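Side-chain contacts in alpha-galactosidase (Thermus thermophilus, PDB 6LCJ), which probably hydrolyses alpha-galactosides, releasing terminal alpha-linked galactose, and assembles as a hexamer: residues E[247-250]-E[251-254]; E[238-241]-E[242-245]; E[69-72]-E[73-76]; E[195-198]-E[199-202]. All blocks are in the same frame, centred on the assembly; numbering follows the deposited sequence.

Contact 1 of 4, residues E[247-250]-E[251-254]; sequences QKRP and DWVL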
ATOM      1  N   GLN E 247      -4.738 -38.745   8.723  1.00 53.11           N
ATOM      2  CA  GLN E 247      -6.164 -38.798   9.031  1.00 50.51           C
ATOM      3  C   GLN E 247      -6.438 -39.640  10.266  1.00 47.08           C
ATOM      4  O   GLN E 247      -7.271 -39.269  11.098  1.00 50.26           O
ATOM      5  CB  GLN E 247      -6.943 -39.350   7.839  1.00 55.19           C
ATOM      6  CG  GLN E 247      -6.969 -38.433   6.633  1.00 63.11           C
ATOM      7  CD  GLN E 247      -6.713 -39.185   5.341  1.00 70.43           C
ATOM      8  OE1 GLN E 247      -6.940 -40.398   5.258  1.00 73.22           O
ATOM      9  NE2 GLN E 247      -6.235 -38.472   4.325  1.00 62.11           N
ATOM     10  N   LYS E 248      -5.750 -40.768  10.412  1.00 44.88           N
ATOM     11  CA  LYS E 248      -6.014 -41.629  11.559  1.00 44.53           C
ATOM     12  C   LYS E 248      -5.567 -40.978  12.867  1.00 47.14           C
ATOM     13  O   LYS E 248      -6.277 -41.064  13.879  1.00 43.61           O
ATOM     14  CB  LYS E 248      -5.341 -42.990  11.360  1.00 44.04           C
ATOM     15  CG  LYS E 248      -6.079 -44.149  12.025  1.00 55.88           C
ATOM     16  CD  LYS E 248      -5.854 -44.160  13.550  1.00 59.44           C
ATOM     17  CE  LYS E 248      -6.963 -44.888  14.317  1.00 61.75           C
ATOM     18  NZ  LYS E 248      -6.516 -45.316  15.689  1.00 54.50           N
ATOM     19  N   ARG E 249      -4.394 -40.334  12.884  1.00 49.59           N
ATOM     20  CA  ARG E 249      -3.814 -39.776  14.106  1.00 40.60           C
ATOM     21  C   ARG E 249      -3.606 -38.265  13.994  1.00 42.71           C
ATOM     22  O   ARG E 249      -2.466 -37.785  14.052  1.00 42.55           O
ATOM     23  CB  ARG E 249      -2.499 -40.470  14.448  1.00 37.95           C
ATOM     24  CG  ARG E 249      -2.648 -41.912  14.942  1.00 42.59           C
ATOM     25  CD  ARG E 249      -3.783 -42.075  15.976  1.00 43.09           C
ATOM     26  NE  ARG E 249      -3.476 -41.512  17.296  1.00 37.83           N
ATOM     27  CZ  ARG E 249      -2.900 -42.189  18.286  1.00 40.33           C
ATOM     28  NH1 ARG E 249      -2.549 -43.459  18.113  1.00 34.66           N
ATOM     29  NH2 ARG E 249      -2.669 -41.587  19.449  1.00 37.42           N
ATOM     30  N   PRO E 250      -4.690 -37.483  13.874  1.00 42.72           N
ATOM     31  CA  PRO E 250      -4.540 -36.012  13.835  1.00 37.45           C
ATOM     32  C   PRO E 250      -3.862 -35.432  15.062  1.00 37.54           C
ATOM     33  O   PRO E 250      -3.240 -34.368  14.968  1.00 35.60           O
ATOM     34  CB  PRO E 250      -5.995 -35.522  13.731  1.00 35.88           C
ATOM     35  CG  PRO E 250      -6.781 -36.618  14.366  1.00 35.63           C
ATOM     36  CD  PRO E 250      -6.110 -37.867  13.873  1.00 38.72           C
ATOM     37  N   ASP E 251      -3.993 -36.087  16.219  1.00 40.05           N
ATOM     38  CA  ASP E 251      -3.275 -35.712  17.432  1.00 36.82           C
ATOM     39  C   ASP E 251      -1.769 -35.962  17.342  1.00 36.41           C
ATOM     40  O   ASP E 251      -1.045 -35.627  18.287  1.00 36.80           O
ATOM     41  CB  ASP E 251      -3.847 -36.475  18.628  1.00 37.24           C
ATOM     42  CG  ASP E 251      -3.663 -37.978  18.506  1.00 37.84           C
ATOM     43  OD1 ASP E 251      -4.090 -38.557  17.476  1.00 36.82           O
ATOM     44  OD2 ASP E 251      -3.085 -38.576  19.440  1.00 38.74           O
ATOM     45  N   TRP E 252      -1.280 -36.550  16.256  1.00 36.65           N
ATOM     46  CA  TRP E 252       0.157 -36.723  16.078  1.00 40.92           C
ATOM     47  C   TRP E 252       0.803 -35.615  15.248  1.00 37.23           C
ATOM     48  O   TRP E 252       2.035 -35.510  15.233  1.00 35.49           O
ATOM     49  CB  TRP E 252       0.453 -38.078  15.428  1.00 36.49           C
ATOM     50  CG  TRP E 252       0.387 -39.248  16.380  1.00 41.21           C
ATOM     51  CD1 TRP E 252      -0.107 -39.247  17.650  1.00 38.27           C
ATOM     52  CD2 TRP E 252       0.842 -40.584  16.127  1.00 37.23           C
ATOM     53  NE1 TRP E 252       0.015 -40.498  18.209  1.00 39.03           N
ATOM     54  CE2 TRP E 252       0.591 -41.338  17.293  1.00 40.09           C
ATOM     55  CE3 TRP E 252       1.434 -41.214  15.030  1.00 34.08           C
ATOM     56  CZ2 TRP E 252       0.908 -42.692  17.392  1.00 36.79           C
ATOM     57  CZ3 TRP E 252       1.749 -42.556  15.130  1.00 41.39           C
ATOM     58  CH2 TRP E 252       1.485 -43.281  16.306  1.00 37.84           C
ATOM     59  N   VAL E 253       0.012 -34.794  14.567  1.00 33.12           N
ATOM     60  CA  VAL E 253       0.549 -33.750  13.705  1.00 34.37           C
ATOM     61  C   VAL E 253       1.105 -32.619  14.560  1.00 29.77           C
ATOM     62  O   VAL E 253       0.467 -32.177  15.518  1.00 34.64           O
ATOM     63  CB  VAL E 253      -0.535 -33.250  12.743  1.00 36.09           C
ATOM     64  CG1 VAL E 253      -0.046 -32.038  11.959  1.00 32.10           C
ATOM     65  CG2 VAL E 253      -0.948 -34.391  11.816  1.00 35.65           C
ATOM     66  N   LEU E 254       2.313 -32.164  14.232  1.00 31.03           N
ATOM     67  CA  LEU E 254       2.866 -30.980  14.879  1.00 29.71           C
ATOM     68  C   LEU E 254       2.007 -29.764  14.552  1.00 32.03           C
ATOM     69  O   LEU E 254       1.746 -29.471  13.378  1.00 28.59           O
ATOM     70  CB  LEU E 254       4.300 -30.749  14.429  1.00 29.39           C
ATOM     71  CG  LEU E 254       5.001 -29.560  15.082  1.00 31.29           C
ATOM     72  CD1 LEU E 254       5.103 -29.756  16.586  1.00 27.09           C
ATOM     73  CD2 LEU E 254       6.376 -29.396  14.455  1.00 27.97           C
TER
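Arg-249 and Asp-251 form a two-pronged salt bridge. Arg-249 grips the carboxylate side-on, one nitrogen to each oxygen. Arg-249 NE lies 3.0 Å from Asp-251 OD1, and Arg-249 NH2 lies 3.0 Å from Asp-251 OD2. Both oxygens use their syn lone pairs. The two planes are 11° apart, so the groups are nearly coplanar. Arg-249 NH2 also has a second charged partner, Glu-281.

The backbone here leaves helix 244-248 and passes into a short 3-10 turn. Trp-252 N donates to Arg-249 O at 2.8 Å. The next bond, Val-253 N to Pro-250 O, is weak at 3.3 Å. This turn brings Trp-252 round beside Arg-249.

The rest of the arginine lies against the indole. Arg-249 CB makes a CH-pi contact with the five-membered ring of Trp-252, 3.9 Å from its centroid. The arginine chain then bends at chi2 (-45°) and chi3, which sets Trp-252 NE1 over one face of the guanidinium. Arg-249 NH2 and Trp-252 NE1 are both donors and form no hydrogen bond. The guanidinium and ring planes are tilted 40° apart. Trp-285 meets Trp-252 edge-to-face, and Phe-14 of the second subunit makes a cation-pi contact with Arg-249.

Contact 2 of 4, residues E[238-241]-E[242-245]; sequences LVTA and DSPL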
ATOM      1  N   LEU E 238       7.856 -37.220   8.821  1.00 29.03           N
ATOM      2  CA  LEU E 238       7.284 -36.462   7.728  1.00 27.18           C
ATOM      3  C   LEU E 238       6.008 -37.136   7.257  1.00 32.67           C
ATOM      4  O   LEU E 238       5.935 -38.364   7.183  1.00 36.53           O
ATOM      5  CB  LEU E 238       8.283 -36.356   6.577  1.00 32.12           C
ATOM      6  CG  LEU E 238       8.287 -35.105   5.711  1.00 30.37           C
ATOM      7  CD1 LEU E 238       8.726 -33.921   6.510  1.00 25.28           C
ATOM      8  CD2 LEU E 238       9.217 -35.339   4.558  1.00 28.38           C
ATOM      9  N   VAL E 239       5.013 -36.329   6.905  1.00 32.41           N
ATOM     10  CA  VAL E 239       3.709 -36.846   6.519  1.00 34.76           C
ATOM     11  C   VAL E 239       3.056 -35.826   5.594  1.00 34.06           C
ATOM     12  O   VAL E 239       3.394 -34.643   5.622  1.00 38.62           O
ATOM     13  CB  VAL E 239       2.882 -37.126   7.794  1.00 35.60           C
ATOM     14  CG1 VAL E 239       2.365 -35.835   8.405  1.00 32.99           C
ATOM     15  CG2 VAL E 239       1.777 -38.072   7.517  1.00 39.42           C
ATOM     16  N   THR E 240       2.162 -36.286   4.731  1.00 31.51           N
ATOM     17  CA  THR E 240       1.391 -35.382   3.880  1.00 35.85           C
ATOM     18  C   THR E 240      -0.095 -35.472   4.224  1.00 38.58           C
ATOM     19  O   THR E 240      -0.534 -36.353   4.965  1.00 37.79           O
ATOM     20  CB  THR E 240       1.595 -35.688   2.388  1.00 41.42           C
ATOM     21  OG1 THR E 240       1.199 -37.039   2.116  1.00 47.61           O
ATOM     22  CG2 THR E 240       3.041 -35.509   1.995  1.00 40.29           C
ATOM     23  N   ALA E 241      -0.884 -34.549   3.663  1.00 41.23           N
ATOM     24  CA  ALA E 241      -2.329 -34.596   3.891  1.00 41.10           C
ATOM     25  C   ALA E 241      -2.935 -35.908   3.408  1.00 41.66           C
ATOM     26  O   ALA E 241      -3.861 -36.424   4.038  1.00 44.61           O
ATOM     27  CB  ALA E 241      -3.018 -33.413   3.216  1.00 36.73           C
ATOM     28  N   ASP E 242      -2.401 -36.481   2.322  1.00 49.04           N
ATOM     29  CA  ASP E 242      -2.873 -37.756   1.784  1.00 45.74           C
ATOM     30  C   ASP E 242      -2.471 -38.959   2.620  1.00 48.90           C
ATOM     31  O   ASP E 242      -2.961 -40.062   2.356  1.00 51.75           O
ATOM     32  CB  ASP E 242      -2.328 -37.991   0.379  1.00 49.14           C
ATOM     33  CG  ASP E 242      -2.502 -36.801  -0.514  1.00 64.24           C
ATOM     34  OD1 ASP E 242      -1.490 -36.356  -1.115  1.00 62.05           O
ATOM     35  OD2 ASP E 242      -3.656 -36.317  -0.612  1.00 65.25           O
ATOM     36  N   SER E 243      -1.569 -38.812   3.565  1.00 46.09           N
ATOM     37  CA  SER E 243      -1.130 -39.978   4.311  1.00 47.97           C
ATOM     38  C   SER E 243      -2.270 -40.511   5.167  1.00 52.23           C
ATOM     39  O   SER E 243      -2.958 -39.727   5.834  1.00 51.89           O
ATOM     40  CB  SER E 243       0.060 -39.635   5.190  1.00 47.64           C
ATOM     41  OG  SER E 243       1.034 -38.889   4.470  1.00 50.30           O
ATOM     42  N   PRO E 244      -2.516 -41.821   5.160  1.00 56.50           N
ATOM     43  CA  PRO E 244      -3.503 -42.384   6.102  1.00 50.32           C
ATOM     44  C   PRO E 244      -3.256 -41.960   7.544  1.00 52.05           C
ATOM     45  O   PRO E 244      -4.202 -41.593   8.252  1.00 57.08           O
ATOM     46  CB  PRO E 244      -3.339 -43.900   5.912  1.00 49.12           C
ATOM     47  CG  PRO E 244      -2.004 -44.081   5.173  1.00 51.23           C
ATOM     48  CD  PRO E 244      -1.861 -42.850   4.334  1.00 50.49           C
ATOM     49  N   LEU E 245      -1.995 -41.976   7.989  1.00 50.53           N
ATOM     50  CA  LEU E 245      -1.669 -41.605   9.364  1.00 45.45           C
ATOM     51  C   LEU E 245      -2.083 -40.172   9.687  1.00 47.72           C
ATOM     52  O   LEU E 245      -2.465 -39.879  10.826  1.00 48.02           O
ATOM     53  CB  LEU E 245      -0.171 -41.782   9.606  1.00 42.53           C
ATOM     54  CG  LEU E 245       0.295 -41.657  11.053  1.00 46.20           C
ATOM     55  CD1 LEU E 245      -0.065 -42.905  11.832  1.00 39.98           C
ATOM     56  CD2 LEU E 245       1.786 -41.398  11.108  1.00 41.27           C
TER
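A type I beta turn from Thr-240 to Ser-243 joins strand 238-240 to helix 244-248. Its closing bond runs from Ser-243 N to Thr-240 O, 3.0 Å long. The Ser-243 hydroxyl adds a second link between the same two residues. Ser-243 OG accepts the backbone N-H of Thr-240 at 2.8 Å, with an N-H...O angle of 157°. Thr-240 OG1 lies 3.0 Å from the same OG, although it is not settled where its proton goes. OG also hydrogen-bonds Leu-203 O, so this buried oxygen is held by several neighbours.

The strand is an edge strand of a small antiparallel sheet, and Val-239 pairs through its backbone with Tyr-273 of strand 270-274. Ser-243 sits at the N-cap position of helix 244-248 but makes no capping bond. Instead its hydroxyl faces back to the strand. The torsion explains this: Ser-243 OG is anti to its own carbonyl carbon (chi1 -46°) and lies beside its backbone N, on the side of Thr-240.

Val-239 supplies the apolar side of the contact. Its CG2 packs alongside the serine side chain, 3.2 Å from Ser-243 OG and 3.3 Å from Ser-243 CB, a tight fit. The branch gets there because CG2 is anti to the backbone N of Val-239. On the outer part of the turn, Asp-242 CB comes to 4.0 Å from Thr-240 OG1. The Asp-242 carboxylate itself turns to another partner and forms a salt bridge through OD1 with Arg-270.

Contact 3 of 4, residues E[69-72]-E[73-76]; sequences LPEA and RRPQ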
ATOM      1  N   LEU E  69      13.238 -18.245  -2.129  1.00 35.28           N
ATOM      2  CA  LEU E  69      11.941 -18.495  -2.732  1.00 28.66           C
ATOM      3  C   LEU E  69      11.870 -19.931  -3.211  1.00 30.25           C
ATOM      4  O   LEU E  69      12.905 -20.566  -3.446  1.00 28.21           O
ATOM      5  CB  LEU E  69      11.680 -17.548  -3.916  1.00 29.40           C
ATOM      6  CG  LEU E  69      11.694 -16.050  -3.595  1.00 32.42           C
ATOM      7  CD1 LEU E  69      11.352 -15.238  -4.828  1.00 29.04           C
ATOM      8  CD2 LEU E  69      10.747 -15.746  -2.457  1.00 23.53           C
ATOM      9  N   PRO E  70      10.659 -20.499  -3.323  1.00 32.88           N
ATOM     10  CA  PRO E  70       9.393 -19.922  -2.867  1.00 30.16           C
ATOM     11  C   PRO E  70       9.265 -20.018  -1.342  1.00 35.62           C
ATOM     12  O   PRO E  70       9.990 -20.804  -0.723  1.00 36.59           O
ATOM     13  CB  PRO E  70       8.365 -20.802  -3.553  1.00 26.18           C
ATOM     14  CG  PRO E  70       9.030 -22.129  -3.560  1.00 27.55           C
ATOM     15  CD  PRO E  70      10.462 -21.851  -3.873  1.00 28.37           C
ATOM     16  N   GLU E  71       8.356 -19.242  -0.750  1.00 33.67           N
ATOM     17  CA  GLU E  71       8.135 -19.320   0.690  1.00 34.30           C
ATOM     18  C   GLU E  71       7.871 -20.756   1.143  1.00 34.46           C
ATOM     19  O   GLU E  71       8.341 -21.176   2.206  1.00 32.33           O
ATOM     20  CB  GLU E  71       6.961 -18.420   1.075  1.00 39.81           C
ATOM     21  CG  GLU E  71       7.158 -17.615   2.347  1.00 54.24           C
ATOM     22  CD  GLU E  71       6.498 -16.243   2.280  1.00 63.08           C
ATOM     23  OE1 GLU E  71       5.423 -16.055   2.895  1.00 71.63           O
ATOM     24  OE2 GLU E  71       7.058 -15.349   1.609  1.00 62.45           O
ATOM     25  N   ALA E  72       7.134 -21.529   0.335  1.00 32.99           N
ATOM     26  CA  ALA E  72       6.702 -22.868   0.731  1.00 31.40           C
ATOM     27  C   ALA E  72       7.859 -23.814   1.022  1.00 33.18           C
ATOM     28  O   ALA E  72       7.648 -24.823   1.711  1.00 28.54           O
ATOM     29  CB  ALA E  72       5.832 -23.491  -0.362  1.00 27.23           C
ATOM     30  N   ARG E  73       9.061 -23.533   0.488  1.00 29.88           N
ATOM     31  CA  ARG E  73      10.224 -24.400   0.641  1.00 26.26           C
ATOM     32  C   ARG E  73      11.179 -23.973   1.749  1.00 27.82           C
ATOM     33  O   ARG E  73      12.158 -24.682   2.004  1.00 28.18           O
ATOM     34  CB  ARG E  73      10.995 -24.465  -0.664  1.00 30.43           C
ATOM     35  CG  ARG E  73      10.484 -25.475  -1.649  1.00 33.46           C
ATOM     36  CD  ARG E  73      11.618 -25.793  -2.583  1.00 32.51           C
ATOM     37  NE  ARG E  73      11.227 -26.579  -3.744  1.00 36.23           N
ATOM     38  CZ  ARG E  73      11.517 -26.246  -4.995  1.00 35.56           C
ATOM     39  NH1 ARG E  73      12.181 -25.125  -5.263  1.00 32.99           N
ATOM     40  NH2 ARG E  73      11.142 -27.035  -5.982  1.00 39.00           N
ATOM     41  N   ARG E  74      10.938 -22.840   2.409  1.00 28.08           N
ATOM     42  CA  ARG E  74      11.804 -22.437   3.516  1.00 28.02           C
ATOM     43  C   ARG E  74      11.894 -23.448   4.656  1.00 28.81           C
ATOM     44  O   ARG E  74      13.007 -23.641   5.174  1.00 31.02           O
ATOM     45  CB  ARG E  74      11.355 -21.082   4.052  1.00 30.11           C
ATOM     46  CG  ARG E  74      11.589 -20.004   3.056  1.00 31.82           C
ATOM     47  CD  ARG E  74      11.070 -18.695   3.518  1.00 29.53           C
ATOM     48  NE  ARG E  74      11.424 -17.686   2.533  1.00 42.04           N
ATOM     49  CZ  ARG E  74      11.076 -16.409   2.609  1.00 45.01           C
ATOM     50  NH1 ARG E  74      10.363 -15.975   3.638  1.00 46.14           N
ATOM     51  NH2 ARG E  74      11.438 -15.576   1.646  1.00 41.48           N
ATOM     52  N   PRO E  75      10.821 -24.106   5.106  1.00 30.91           N
ATOM     53  CA  PRO E  75      10.985 -25.049   6.233  1.00 29.68           C
ATOM     54  C   PRO E  75      11.927 -26.215   5.933  1.00 29.87           C
ATOM     55  O   PRO E  75      12.491 -26.793   6.873  1.00 31.25           O
ATOM     56  CB  PRO E  75       9.553 -25.533   6.508  1.00 28.72           C
ATOM     57  CG  PRO E  75       8.669 -24.438   5.959  1.00 29.40           C
ATOM     58  CD  PRO E  75       9.401 -23.925   4.741  1.00 25.02           C
ATOM     59  N   GLN E  76      12.132 -26.573   4.668  1.00 25.60           N
ATOM     60  CA  GLN E  76      13.045 -27.658   4.325  1.00 31.47           C
ATOM     61  C   GLN E  76      14.403 -27.159   3.838  1.00 31.50           C
ATOM     62  O   GLN E  76      15.235 -27.975   3.437  1.00 29.60           O
ATOM     63  CB  GLN E  76      12.419 -28.578   3.269  1.00 29.08           C
ATOM     64  CG  GLN E  76      12.606 -28.126   1.837  1.00 28.64           C
ATOM     65  CD  GLN E  76      11.384 -28.436   0.990  1.00 39.42           C
ATOM     66  OE1 GLN E  76      10.265 -28.372   1.484  1.00 36.36           O
ATOM     67  NE2 GLN E  76      11.591 -28.766  -0.289  1.00 39.47           N
TER
HETATM   68  O   HOH W   1      13.402 -23.263  -4.018  1.00 31.86           O
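With CG anti to the carbonyl carbon (chi1 -84° and -67°) and the chain extended to NE, Arg-73 passes Pro-70 and Arg-74 runs back beside Glu-71 and Leu-69. Arg-73 NH1 comes to 4.0 Å from Pro-70 CD. A water links the same nitrogen to the chain: it accepts from Arg-73 NH1 at 2.6 Å, in the guanidinium plane, and donates to Leu-69 O. Pro-70 follows a cis peptide bond.

The backbone makes successive 3-10 bonds, Arg-73 N to Pro-70 O and Arg-74 N to Glu-71 O, both 3.1 Å. This tight coil lays the Arg-74 chain over the carbonyl of Glu-71, with Arg-74 CB 3.5 Å from Glu-71 O. Glu-71 CG then lies over one face of the Arg-74 guanidinium, 3.8 Å from Arg-74 NH1.

The Arg-74 guanidinium has firmer partners elsewhere: NE donates to Leu-68 O, and NH1 forms a salt bridge with Glu-84. A leucine in this position would probably leave Glu-84 without its opposite charge and Leu-68 O without its NE donor. Arg-73 NH1 bridges to Glu-367 of the third subunit, and Pro-70 packs on Trp-371 of that subunit.

Glu-71 OE2 and Arg-74 NH1 form a long salt bridge of 3.9 Å, by charge alone. The oxygen lies well out of the guanidinium plane and no N-H points at it, so Glu-71 is likely to steady the positive charge only weakly.

Contact 4 of 4, residues E[195-198]-E[199-202]; sequences IDDG and WQRA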
ATOM      1  N   ILE E 195      18.525 -49.414  -0.266  1.00 30.74           N
ATOM      2  CA  ILE E 195      17.293 -49.059  -0.969  1.00 31.91           C
ATOM      3  C   ILE E 195      16.814 -47.705  -0.460  1.00 32.22           C
ATOM      4  O   ILE E 195      16.627 -47.518   0.747  1.00 32.25           O
ATOM      5  CB  ILE E 195      16.210 -50.128  -0.762  1.00 27.07           C
ATOM      6  CG1 ILE E 195      16.656 -51.442  -1.366  1.00 34.97           C
ATOM      7  CG2 ILE E 195      14.896 -49.722  -1.398  1.00 30.23           C
ATOM      8  CD1 ILE E 195      16.253 -52.581  -0.535  1.00 38.38           C
ATOM      9  N   ASP E 196      16.597 -46.768  -1.374  1.00 27.64           N
ATOM     10  CA  ASP E 196      16.250 -45.424  -0.968  1.00 29.03           C
ATOM     11  C   ASP E 196      14.746 -45.187  -1.134  1.00 31.94           C
ATOM     12  O   ASP E 196      13.937 -46.125  -1.096  1.00 34.64           O
ATOM     13  CB  ASP E 196      17.082 -44.416  -1.768  1.00 30.32           C
ATOM     14  CG  ASP E 196      17.325 -43.121  -1.001  1.00 38.78           C
ATOM     15  OD1 ASP E 196      16.557 -42.141  -1.223  1.00 38.30           O
ATOM     16  OD2 ASP E 196      18.299 -43.075  -0.206  1.00 40.36           O
ATOM     17  N   ASP E 197      14.369 -43.924  -1.308  1.00 30.79           N
ATOM     18  CA  ASP E 197      12.978 -43.535  -1.471  1.00 29.19           C
ATOM     19  C   ASP E 197      12.377 -44.253  -2.670  1.00 31.91           C
ATOM     20  O   ASP E 197      13.015 -44.381  -3.717  1.00 28.46           O
ATOM     21  CB  ASP E 197      12.925 -42.013  -1.637  1.00 29.75           C
ATOM     22  CG  ASP E 197      11.522 -41.453  -1.724  1.00 28.56           C
ATOM     23  OD1 ASP E 197      10.536 -42.145  -1.399  1.00 33.72           O
ATOM     24  OD2 ASP E 197      11.414 -40.267  -2.106  1.00 33.23           O
ATOM     25  N   GLY E 198      11.162 -44.781  -2.487  1.00 31.70           N
ATOM     26  CA  GLY E 198      10.458 -45.467  -3.550  1.00 29.02           C
ATOM     27  C   GLY E 198       9.935 -46.855  -3.218  1.00 30.97           C
ATOM     28  O   GLY E 198       9.175 -47.433  -4.000  1.00 33.91           O
ATOM     29  N   TRP E 199      10.345 -47.419  -2.085  1.00 32.19           N
ATOM     30  CA  TRP E 199       9.853 -48.735  -1.690  1.00 34.87           C
ATOM     31  C   TRP E 199       8.551 -48.687  -0.893  1.00 36.60           C
ATOM     32  O   TRP E 199       7.840 -49.695  -0.849  1.00 37.18           O
ATOM     33  CB  TRP E 199      10.907 -49.474  -0.864  1.00 32.67           C
ATOM     34  CG  TRP E 199      11.180 -48.827   0.460  1.00 34.15           C
ATOM     35  CD1 TRP E 199      12.099 -47.851   0.721  1.00 33.28           C
ATOM     36  CD2 TRP E 199      10.525 -49.103   1.704  1.00 37.86           C
ATOM     37  NE1 TRP E 199      12.058 -47.501   2.049  1.00 35.08           N
ATOM     38  CE2 TRP E 199      11.107 -48.259   2.679  1.00 36.87           C
ATOM     39  CE3 TRP E 199       9.503 -49.981   2.091  1.00 36.20           C
ATOM     40  CZ2 TRP E 199      10.701 -48.268   4.014  1.00 32.96           C
ATOM     41  CZ3 TRP E 199       9.110 -49.995   3.419  1.00 33.27           C
ATOM     42  CH2 TRP E 199       9.708 -49.141   4.365  1.00 35.07           C
ATOM     43  N   GLN E 200       8.215 -47.550  -0.290  1.00 34.07           N
ATOM     44  CA  GLN E 200       7.124 -47.429   0.668  1.00 37.47           C
ATOM     45  C   GLN E 200       5.797 -47.090  -0.016  1.00 37.62           C
ATOM     46  O   GLN E 200       5.750 -46.628  -1.156  1.00 36.26           O
ATOM     47  CB  GLN E 200       7.460 -46.363   1.718  1.00 31.99           C
ATOM     48  CG  GLN E 200       7.378 -44.922   1.217  1.00 33.02           C
ATOM     49  CD  GLN E 200       8.564 -44.502   0.322  1.00 33.37           C
ATOM     50  OE1 GLN E 200       9.432 -45.306  -0.018  1.00 33.26           O
ATOM     51  NE2 GLN E 200       8.594 -43.235  -0.050  1.00 32.69           N
ATOM     52  N   ARG E 201       4.697 -47.325   0.711  1.00 42.02           N
ATOM     53  CA  ARG E 201       3.382 -46.976   0.175  1.00 40.59           C
ATOM     54  C   ARG E 201       3.106 -45.481   0.268  1.00 40.02           C
ATOM     55  O   ARG E 201       2.445 -44.922  -0.615  1.00 41.10           O
ATOM     56  CB  ARG E 201       2.285 -47.753   0.902  1.00 42.08           C
ATOM     57  CG  ARG E 201       2.379 -49.265   0.759  1.00 44.26           C
ATOM     58  CD  ARG E 201       1.367 -49.972   1.659  1.00 50.84           C
ATOM     59  NE  ARG E 201      -0.004 -49.697   1.228  1.00 60.67           N
ATOM     60  CZ  ARG E 201      -0.554 -50.203   0.125  1.00 68.19           C
ATOM     61  NH1 ARG E 201       0.151 -51.021  -0.658  1.00 63.37           N
ATOM     62  NH2 ARG E 201      -1.809 -49.895  -0.201  1.00 68.64           N
ATOM     63  N   ALA E 202       3.609 -44.820   1.308  1.00 36.13           N
ATOM     64  CA  ALA E 202       3.347 -43.404   1.539  1.00 34.50           C
ATOM     65  C   ALA E 202       4.234 -42.929   2.679  1.00 38.10           C
ATOM     66  O   ALA E 202       4.787 -43.732   3.436  1.00 34.66           O
ATOM     67  CB  ALA E 202       1.871 -43.145   1.878  1.00 36.63           C
TER
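One side-chain amide, that of Gln-200, clamps both the Asp-197 carboxylate and the backbone N-H of Gly-198. Gln-200 NE2 donates to Asp-197 OD1 in a short, straight bond of 2.6 Å and 170°. Asp-197 OD1 lies in the amide plane of Gln-200 and is met nearly end-on to its C-O bond. Gln-200 OE1 accepts from Gly-198 N at 3.1 Å. The glutamine chain folds back to do this: CG sits between its backbone N and carbonyl carbon (chi1 74°), and a bend at chi2 (-75°) turns the amide toward the loop. With an alanine in place of Gln-200, Gly-198 N would probably lose this acceptor and the Asp-197 carboxylate would be freer to turn, although Asp-197 OD2 keeps its bond from Trp-268.

Gly-198 has a positive phi, and a side chain there would jam against the carbonyl oxygen of Asp-197. Asp-197 N donates to Asp-196 OD1 at 2.8 Å. Asp-196 OD2 is paired with Lys-302.

Trp-199 turns its ring edge to the loop. Its CD1 lies 3.1 Å from Asp-196 O, which is close to the ring plane. Ile-195 CG2 touches Trp-199 CD1 at 4.0 Å, and Trp-199 NE1 is bonded to Trp-233 O. The loop leads into a classic beta bulge at Arg-201 and Ala-202. It follows strand 192-195 of the eight-stranded parallel TIM barrel, at the C-terminal end, which carries the active site in such enzymes.

In the fold
Along the chain the order is contact 3, contact 4, contact 2, contact 1. Contacts 1 and 2 touch, with centres about 9 Å apart, and share helix 244-248. Gln-247 of contact 1 makes a weak hydrogen bond to Ala-241 O of contact 2. Contact 4 follows barrel strand 192-195, and its centre lies about 14 Å from that of contact 2, which comes after the neighbouring barrel strand 229-234. Contact 3 belongs to the N-terminal part and is about 19 Å from contact 2, centre to centre. Its Gln-76 bonds Phe-266, in the small sheet that also holds strand 238-240. Contacts 1 and 3 meet different neighbouring subunits, so both lie at hexamer interfaces.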